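Side-chain contact in glutamine amidotransferase type-2 domain-containing protein (PDB 1TE5), which is a predicted class-II glutamine amidotransferase of the Ntn-hydrolase superfamily that probably releases the amide nitrogen of glutamine: residues Arg96-Arg101 with Asp135-Val140. Numbering follows the deposited sequence.
Sequences RELGGR and DLLNRV
The side chains of Leu98 and Leu137 overlap alongside each other, pointing opposite ways, and account for about three quarters of the 199 Å² buried between residues 96-101 and 135-140. With CG anti to the backbone N (chi1 -164°) and the chain extended again at chi2, CD1 of Leu98 reaches the helix. There it lies 3.5 Å from CD2 of Leu137, and one turn further on meets Val140 CG1 at the looser distance of 4.2 Å. The second methyl of Leu137, CD1, rests on the aliphatic root of Arg96, 3.7 Å from its CB, and so the leucine spans two strand residues that both face the helix. Trp103 of the adjacent strand 101-108 touches both leucines. The bent chain of Arg96 takes its guanidinium to a salt bridge with Glu130, earlier on the same helix. Between Arg96 and Leu98, the CB of Glu97 points away from the helix; its OE2 is held by the backbone N of Arg122 of the second subunit. The axes of strand 96-98 and helix 135-140 run 10° from parallel and approach to 10.4 Å: a helix lying on the outermost strand, within this chain, of an antiparallel sheet, as in the alpha-beta-beta-alpha sandwich of the Ntn hydrolases.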
loop_
_atom_site.group_PDB
_atom_site.type_symbol
_atom_site.label_atom_id
_atom_site.label_comp_id
_atom_site.label_asym_id
_atom_site.label_seq_id
_atom_site.Cartn_x
_atom_site.Cartn_y
_atom_site.Cartn_z
ATOM N N ARG A 96 -5.197 7.041 0.746
ATOM C CA ARG A 96 -6.298 7.120 1.702
ATOM C C ARG A 96 -7.608 6.955 0.949
ATOM O O ARG A 96 -7.780 7.535 -0.125
ATOM C CB ARG A 96 -6.266 8.450 2.459
ATOM C CG ARG A 96 -6.450 8.278 3.956
ATOM C CD ARG A 96 -5.602 9.243 4.778
ATOM N NE ARG A 96 -4.201 8.925 4.542
ATOM C CZ ARG A 96 -3.218 9.163 5.403
ATOM N NH1 ARG A 96 -1.979 8.844 5.081
ATOM N NH2 ARG A 96 -3.465 9.710 6.588
ATOM N N GLU A 97 -8.504 6.115 1.463
ATOM C CA GLU A 97 -9.781 5.914 0.782
ATOM C C GLU A 97 -10.835 6.929 1.182
ATOM O O GLU A 97 -10.945 7.307 2.348
ATOM C CB GLU A 97 -10.314 4.483 0.960
ATOM C CG GLU A 97 -11.049 4.199 2.262
ATOM C CD GLU A 97 -12.571 4.363 2.184
ATOM O OE1 GLU A 97 -13.144 4.614 1.101
ATOM O OE2 GLU A 97 -13.195 4.230 3.245
ATOM N N LEU A 98 -11.570 7.381 0.177
ATOM C CA LEU A 98 -12.656 8.332 0.320
ATOM C C LEU A 98 -13.684 7.884 -0.722
ATOM O O LEU A 98 -13.353 7.653 -1.887
ATOM C CB LEU A 98 -12.179 9.766 0.041
ATOM C CG LEU A 98 -13.084 10.913 0.515
ATOM C CD1 LEU A 98 -12.314 12.208 0.545
ATOM C CD2 LEU A 98 -14.306 11.045 -0.365
ATOM N N GLY A 99 -14.920 7.690 -0.280
ATOM C CA GLY A 99 -15.966 7.272 -1.191
ATOM C C GLY A 99 -15.795 5.904 -1.828
ATOM O O GLY A 99 -16.369 5.640 -2.876
ATOM N N GLY A 100 -15.059 5.013 -1.177
ATOM C CA GLY A 100 -14.877 3.687 -1.742
ATOM C C GLY A 100 -13.877 3.638 -2.882
ATOM O O GLY A 100 -13.895 2.715 -3.700
ATOM N N ARG A 101 -13.017 4.652 -2.942
ATOM C CA ARG A 101 -11.968 4.753 -3.955
ATOM C C ARG A 101 -10.652 5.051 -3.224
ATOM O O ARG A 101 -10.649 5.756 -2.219
ATOM C CB ARG A 101 -12.248 5.906 -4.932
ATOM C CG ARG A 101 -13.644 5.971 -5.528
ATOM C CD ARG A 101 -14.039 4.710 -6.285
ATOM N NE ARG A 101 -13.126 4.391 -7.377
ATOM C CZ ARG A 101 -13.492 4.268 -8.648
ATOM N NH1 ARG A 101 -12.580 3.969 -9.564
ATOM N NH2 ARG A 101 -14.763 4.455 -9.008
ATOM N N ASP A 135 -5.887 17.285 4.768
ATOM C CA ASP A 135 -6.705 18.491 4.821
ATOM C C ASP A 135 -7.587 18.621 3.587
ATOM O O ASP A 135 -8.782 18.937 3.695
ATOM C CB ASP A 135 -5.828 19.734 4.963
ATOM C CG ASP A 135 -6.642 20.995 5.196
ATOM O OD1 ASP A 135 -7.219 21.152 6.294
ATOM O OD2 ASP A 135 -6.709 21.830 4.275
ATOM N N LEU A 136 -6.990 18.401 2.418
ATOM C CA LEU A 136 -7.714 18.477 1.151
ATOM C C LEU A 136 -8.816 17.430 1.144
ATOM O O LEU A 136 -9.887 17.646 0.577
ATOM C CB LEU A 136 -6.763 18.242 -0.030
ATOM C CG LEU A 136 -7.335 18.146 -1.451
ATOM C CD1 LEU A 136 -6.302 18.660 -2.438
ATOM C CD2 LEU A 136 -7.748 16.714 -1.790
ATOM N N LEU A 137 -8.511 16.281 1.746
ATOM C CA LEU A 137 -9.445 15.170 1.841
ATOM C C LEU A 137 -10.587 15.518 2.778
ATOM O O LEU A 137 -11.713 15.076 2.569
ATOM C CB LEU A 137 -8.720 13.905 2.329
ATOM C CG LEU A 137 -7.911 13.121 1.293
ATOM C CD1 LEU A 137 -7.174 11.998 1.968
ATOM C CD2 LEU A 137 -8.822 12.573 0.216
ATOM N N ASN A 138 -10.290 16.303 3.807
ATOM C CA ASN A 138 -11.289 16.719 4.787
ATOM C C ASN A 138 -12.273 17.713 4.196
ATOM O O ASN A 138 -13.444 17.740 4.571
ATOM C CB ASN A 138 -10.621 17.328 6.019
ATOM C CG ASN A 138 -9.907 16.295 6.865
ATOM O OD1 ASN A 138 -9.087 16.636 7.719
ATOM N ND2 ASN A 138 -10.233 15.028 6.654
ATOM N N ARG A 139 -11.775 18.550 3.291
ATOM C CA ARG A 139 -12.591 19.551 2.622
ATOM C C ARG A 139 -13.518 18.895 1.615
ATOM O O ARG A 139 -14.619 19.385 1.363
ATOM C CB ARG A 139 -11.700 20.547 1.894
ATOM C CG ARG A 139 -10.740 21.286 2.786
ATOM C CD ARG A 139 -9.805 22.104 1.938
ATOM N NE ARG A 139 -8.935 22.946 2.741
ATOM C CZ ARG A 139 -8.662 24.213 2.452
ATOM N NH1 ARG A 139 -7.854 24.913 3.239
ATOM N NH2 ARG A 139 -9.197 24.778 1.373
ATOM N N VAL A 140 -13.024 17.850 0.963
ATOM C CA VAL A 140 -13.823 17.120 -0.018
ATOM C C VAL A 140 -14.885 16.302 0.711
ATOM O O VAL A 140 -16.023 16.230 0.259
ATOM C CB VAL A 140 -12.944 16.180 -0.916
ATOM C CG1 VAL A 140 -13.804 15.322 -1.827
ATOM C CG2 VAL A 140 -12.009 16.999 -1.769
#